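Local coordinates for NADH oxidoreductase (Mesorhizobium loti, PDB 3PI7), which probably binds NADPH and acts as an NAD(P)H-dependent oxidoreductase, possibly a quinone reductase, of the medium-chain dehydrogenase type, at residues 234-239 against 258-263; 248-253 against 281-286. All blocks are in the same frame, centred on the assembly; numbering follows the deposited sequence. Where two conformers were deposited one is given.

Contact 1. Residues 234-239 against 258-263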
# COMPACT_ATOMS: atom_id res chain seq x y z
N PRO A 234 1.94 -7.82 15.60
CA PRO A 234 2.97 -7.09 14.83
C PRO A 234 2.38 -6.05 13.90
O PRO A 234 1.26 -6.21 13.41
CB PRO A 234 3.61 -8.21 13.98
CG PRO A 234 2.50 -9.19 13.77
CD PRO A 234 1.79 -9.22 15.10
N ARG A 235 3.15 -5.02 13.60
CA ARG A 235 2.68 -4.03 12.64
C ARG A 235 3.54 -4.03 11.39
O ARG A 235 3.03 -3.68 10.33
CB ARG A 235 2.61 -2.64 13.28
CG ARG A 235 1.30 -2.48 14.10
CD ARG A 235 1.01 -1.03 14.50
NE ARG A 235 2.10 -0.38 15.23
CZ ARG A 235 2.36 -0.55 16.52
NH1 ARG A 235 1.63 -1.38 17.26
NH2 ARG A 235 3.36 0.11 17.09
N ILE A 236 4.80 -4.46 11.48
CA ILE A 236 5.63 -4.46 10.29
C ILE A 236 5.72 -5.81 9.71
O ILE A 236 6.04 -6.75 10.42
CB ILE A 236 7.06 -3.90 10.55
CG1 ILE A 236 6.98 -2.47 11.14
CG2 ILE A 236 7.95 -3.95 9.30
CD1 ILE A 236 6.37 -1.36 10.12
N PHE A 237 5.49 -5.90 8.39
CA PHE A 237 5.65 -7.16 7.67
C PHE A 237 6.63 -6.91 6.54
O PHE A 237 6.32 -6.16 5.61
CB PHE A 237 4.27 -7.64 7.18
CG PHE A 237 4.25 -8.76 6.16
CD1 PHE A 237 5.23 -9.76 6.17
CD2 PHE A 237 3.25 -8.82 5.20
CE1 PHE A 237 5.22 -10.78 5.21
CE2 PHE A 237 3.21 -9.88 4.27
CZ PHE A 237 4.17 -10.86 4.31
N LEU A 238 7.81 -7.55 6.63
CA LEU A 238 8.87 -7.43 5.62
C LEU A 238 8.70 -8.63 4.72
O LEU A 238 8.87 -9.77 5.16
CB LEU A 238 10.28 -7.36 6.27
CG LEU A 238 10.46 -6.26 7.32
CD1 LEU A 238 11.89 -6.32 7.93
CD2 LEU A 238 10.23 -4.89 6.71
N ASP A 239 8.30 -8.38 3.48
CA ASP A 239 7.94 -9.46 2.59
C ASP A 239 8.85 -9.60 1.37
O ASP A 239 8.88 -8.72 0.51
CB ASP A 239 6.50 -9.22 2.13
CG ASP A 239 5.93 -10.26 1.17
OD1 ASP A 239 6.35 -11.44 1.24
OD2 ASP A 239 5.05 -9.89 0.37
N ARG A 258 1.77 -2.59 8.16
CA ARG A 258 2.48 -2.11 6.96
C ARG A 258 3.10 -3.32 6.27
O ARG A 258 3.93 -4.04 6.87
CB ARG A 258 3.56 -1.10 7.34
CG ARG A 258 3.00 0.21 7.86
CD ARG A 258 4.10 1.04 8.46
NE ARG A 258 5.14 1.39 7.50
CZ ARG A 258 6.32 1.90 7.84
NH1 ARG A 258 6.62 2.10 9.11
NH2 ARG A 258 7.21 2.21 6.91
N TRP A 259 2.67 -3.56 5.04
CA TRP A 259 3.18 -4.67 4.22
C TRP A 259 4.26 -4.05 3.38
O TRP A 259 3.97 -3.18 2.56
CB TRP A 259 2.02 -5.20 3.39
CG TRP A 259 2.29 -6.33 2.43
CD1 TRP A 259 3.46 -7.02 2.23
CD2 TRP A 259 1.30 -6.97 1.63
NE1 TRP A 259 3.25 -8.03 1.32
CE2 TRP A 259 1.94 -7.98 0.90
CE3 TRP A 259 -0.06 -6.69 1.37
CZ2 TRP A 259 1.25 -8.79 -0.02
CZ3 TRP A 259 -0.75 -7.50 0.47
CH2 TRP A 259 -0.11 -8.55 -0.18
N ILE A 260 5.52 -4.37 3.71
CA ILE A 260 6.69 -3.78 3.07
C ILE A 260 7.31 -4.81 2.15
O ILE A 260 7.90 -5.79 2.61
CB ILE A 260 7.69 -3.24 4.10
CG1 ILE A 260 7.00 -2.23 5.03
CG2 ILE A 260 8.91 -2.61 3.37
CD1 ILE A 260 7.84 -1.64 6.15
N ILE A 261 7.09 -4.64 0.86
CA ILE A 261 7.52 -5.62 -0.13
C ILE A 261 8.94 -5.28 -0.57
O ILE A 261 9.17 -4.15 -1.01
CB ILE A 261 6.53 -5.62 -1.32
CG1 ILE A 261 5.18 -6.22 -0.85
CG2 ILE A 261 7.12 -6.42 -2.50
CD1 ILE A 261 3.99 -6.25 -1.87
N TYR A 262 9.87 -6.23 -0.50
CA TYR A 262 11.25 -5.94 -0.96
C TYR A 262 11.77 -7.05 -1.91
O TYR A 262 12.89 -6.97 -2.40
CB TYR A 262 12.17 -5.73 0.24
CG TYR A 262 12.43 -6.99 1.02
CD1 TYR A 262 11.63 -7.34 2.10
CD2 TYR A 262 13.54 -7.78 0.74
CE1 TYR A 262 11.90 -8.48 2.86
CE2 TYR A 262 13.78 -8.96 1.44
CZ TYR A 262 12.98 -9.28 2.53
OH TYR A 262 13.25 -10.38 3.27
N GLY A 263 10.92 -8.01 -2.22
CA GLY A 263 11.25 -9.10 -3.14
C GLY A 263 9.97 -9.73 -3.66
O GLY A 263 8.90 -9.50 -3.08
O HOH W 1 11.19 -11.24 4.51
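Phe237 and Trp259, neighbours on two parallel strands, lie side by side as an offset stack: the phenyl ring rests over one face of the indole's five-membered ring, centroids 4.7 Å apart and planes 20° apart. Phe237 CD2 and CE2 both lie 3.5 Å from Trp259 CD1. Both aromatic groups leave the sheet with CG anti to the backbone N, which sends them out in the same direction and lets them overlap. Ala246 of helix 243-252 packs on both. The other face is aliphatic, with Ile236 CG2 3.9 Å from Ile260 CD1 and Leu238 CD2 lying alongside Ile260 CB; Ile159 of helix 148-163 meets Ile260 here. Ile236 CD1 also approaches the bent side chain of Arg258, whose NE forms a salt bridge with Glu286.

Between these faces the backbone ladder alternates from strand to strand. Phe237 takes part twice, its N donating to Arg258 O and its O accepting from Ile260 N at 2.7 Å, after which Asp239 N reaches Ile260 O. At the end of the ladder Asp239 O receives Tyr262 N at 2.9 Å. A water bridges Leu238 O and Tyr262 OH across this same end.

The buried Asp239 carboxylate marks the polar edge. Trp259 NE1 donates to Asp239 OD2 over 2.8 Å, almost straight at 175°; the oxygen lies in the indole plane but is met on its anti side, 33° out of the carboxylate plane. This bond helps to fix the rotation of the indole, while OD1 is held by Thr171 OG1 and by the backbone N atoms of Val241 and Thr242. Strand 236-239, helix 243-252 and strand 258-261 thus form a beta-alpha-beta unit of the parallel sheet in the Rossmann fold.

Contact 2. Residues 248-253 against 281-286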
# COMPACT_ATOMS: atom_id res chain seq x y z
N ALA A 248 -2.25 -13.71 2.70
CA ALA A 248 -2.81 -14.31 3.92
C ALA A 248 -2.24 -13.65 5.16
O ALA A 248 -2.99 -13.34 6.09
CB ALA A 248 -2.51 -15.80 3.95
N ILE A 249 -0.91 -13.43 5.17
CA ILE A 249 -0.27 -12.80 6.33
C ILE A 249 -0.85 -11.40 6.53
O ILE A 249 -1.31 -11.09 7.61
CB ILE A 249 1.26 -12.77 6.13
CG1 ILE A 249 1.82 -14.21 6.25
CG2 ILE A 249 1.93 -11.81 7.14
CD1 ILE A 249 3.27 -14.30 5.79
N PHE A 250 -0.81 -10.56 5.49
CA PHE A 250 -1.34 -9.21 5.56
C PHE A 250 -2.77 -9.19 6.07
O PHE A 250 -3.12 -8.41 6.95
CB PHE A 250 -1.26 -8.57 4.18
CG PHE A 250 -1.74 -7.14 4.16
CD1 PHE A 250 -1.07 -6.16 4.88
CD2 PHE A 250 -2.81 -6.77 3.34
CE1 PHE A 250 -1.47 -4.82 4.81
CE2 PHE A 250 -3.20 -5.43 3.26
CZ PHE A 250 -2.53 -4.47 3.99
N ASN A 251 -3.61 -10.08 5.53
CA ASN A 251 -5.01 -10.17 5.92
C ASN A 251 -5.18 -10.45 7.43
O ASN A 251 -6.09 -9.91 8.06
CB ASN A 251 -5.66 -11.30 5.12
CG ASN A 251 -7.15 -11.40 5.30
OD1 ASN A 251 -7.66 -12.38 5.86
ND2 ASN A 251 -7.86 -10.39 4.88
N ALA A 252 -4.30 -11.28 8.00
CA ALA A 252 -4.39 -11.68 9.41
C ALA A 252 -3.77 -10.66 10.35
O ALA A 252 -3.99 -10.74 11.57
CB ALA A 252 -3.72 -13.04 9.61
N MSE A 253 -2.98 -9.71 9.82
CA MSE A 253 -2.32 -8.78 10.71
C MSE A 253 -3.28 -7.77 11.33
O MSE A 253 -4.38 -7.50 10.78
CB MSE A 253 -1.17 -8.07 10.00
CG MSE A 253 0.02 -8.96 9.80
SE MSE A 253 1.22 -8.05 8.64
CE MSE A 253 2.17 -6.92 10.02
N GLN A 281 -8.94 -0.44 8.96
CA GLN A 281 -7.88 -0.87 9.87
C GLN A 281 -6.57 -0.13 9.58
O GLN A 281 -5.54 -0.44 10.17
CB GLN A 281 -7.71 -2.39 9.83
CG GLN A 281 -8.98 -3.13 10.26
CD GLN A 281 -8.82 -4.63 10.30
OE1 GLN A 281 -7.83 -5.19 9.84
NE2 GLN A 281 -9.81 -5.32 10.84
N HIS A 282 -6.62 0.90 8.72
CA HIS A 282 -5.50 1.81 8.45
C HIS A 282 -4.23 1.08 7.99
O HIS A 282 -3.12 1.51 8.30
CB HIS A 282 -5.18 2.66 9.71
CG HIS A 282 -6.38 2.91 10.59
ND1 HIS A 282 -7.46 3.68 10.16
CD2 HIS A 282 -6.67 2.41 11.82
CE1 HIS A 282 -8.35 3.64 11.14
NE2 HIS A 282 -7.90 2.91 12.18
N LYS A 283 -4.40 -0.02 7.25
CA LYS A 283 -3.25 -0.81 6.77
C LYS A 283 -2.64 -0.12 5.56
O LYS A 283 -3.31 0.68 4.89
CB LYS A 283 -3.66 -2.25 6.43
CG LYS A 283 -4.05 -3.08 7.65
CD LYS A 283 -4.23 -4.54 7.29
CE LYS A 283 -4.66 -5.30 8.53
NZ LYS A 283 -4.92 -6.75 8.20
N HIS A 284 -1.32 -0.35 5.33
CA HIS A 284 -0.58 0.27 4.24
C HIS A 284 0.21 -0.77 3.51
O HIS A 284 0.61 -1.77 4.11
CB HIS A 284 0.41 1.32 4.79
CG HIS A 284 -0.18 2.66 5.00
ND1 HIS A 284 -0.94 2.94 6.14
CD2 HIS A 284 -0.12 3.76 4.23
CE1 HIS A 284 -1.35 4.20 6.00
NE2 HIS A 284 -0.88 4.74 4.87
N ILE A 285 0.47 -0.54 2.25
CA ILE A 285 1.31 -1.44 1.46
C ILE A 285 2.35 -0.57 0.78
O ILE A 285 2.01 0.40 0.11
CB ILE A 285 0.52 -2.30 0.42
CG1 ILE A 285 -0.74 -2.92 1.05
CG2 ILE A 285 1.44 -3.38 -0.24
CD1 ILE A 285 -1.67 -3.66 0.08
N GLU A 286 3.63 -0.94 0.91
CA GLU A 286 4.69 -0.15 0.32
C GLU A 286 5.81 -1.08 -0.14
O GLU A 286 5.71 -2.29 0.04
CB GLU A 286 5.23 0.86 1.35
CG GLU A 286 5.66 0.19 2.63
CD GLU A 286 5.92 1.14 3.79
OE1 GLU A 286 7.08 1.58 3.94
OE2 GLU A 286 4.98 1.38 4.59
O HOH W 2 -7.26 -7.88 10.88
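Phe250 and Lys283 bring the C-terminal end of helix 243-252 against the residue leading into strand 284-287, their CA atoms 8.7 Å apart. This is helix-on-sheet packing at an outermost strand of the chain's Rossmann sheet. The Lys283 side chain and the Phe250 ring slide past each other in opposite directions, with Lys283 CD over one ring face in a CH-pi contact, 4.0 Å from the centroid. Lys283 CB lies 3.5 Å from Phe250 CZ, and Ile285 crosses the ring at about a right angle through CG1 and CD1. An extended chain beyond CG (chi3 -178°, chi4 177°) carries the ammonium past the ring to the helix end. There NZ donates to Phe250 O and Met253 O, and Gln277 OE1 is a third partner, which probably satisfies the charge of this buried lysine. A methionine in its place would probably leave these helix-end carbonyls without their cationic donor. Phe250 O also accepts from Met253 N, while a water links Met253 O to Gln281 OE1. Lys283 NZ meets Phe250 O in the carbonyl plane, but lies 2.7 Å from Met253 O, above that carbonyl's plane and 37° out of it.

Overall arrangement
The two contacts illustrate how a Rossmann sheet and its covering helix interlock through neighbouring side chains. Contact 1 is buried, joining strands 236-239 and 258-261 edge to edge; contact 2 is partly buried and sets the intervening helix 243-252 against the next strand, 284-287. Trp259 of contact 1 packs on Phe250 of contact 2, and its backbone O probably bonds to Glu286 N. Their chemistry differs with place. In 234-239/258-263 side chains stack and pack along a backbone ladder, with one buried carboxylate-indole bond, whereas in 248-253/281-286 one lysine serves helix-end carbonyls. Contact 2's Ile285 makes backbone hydrogen bonds to the second subunit and packs on that subunit's Ile285; contact 1's Ile261 packs on its Ile279.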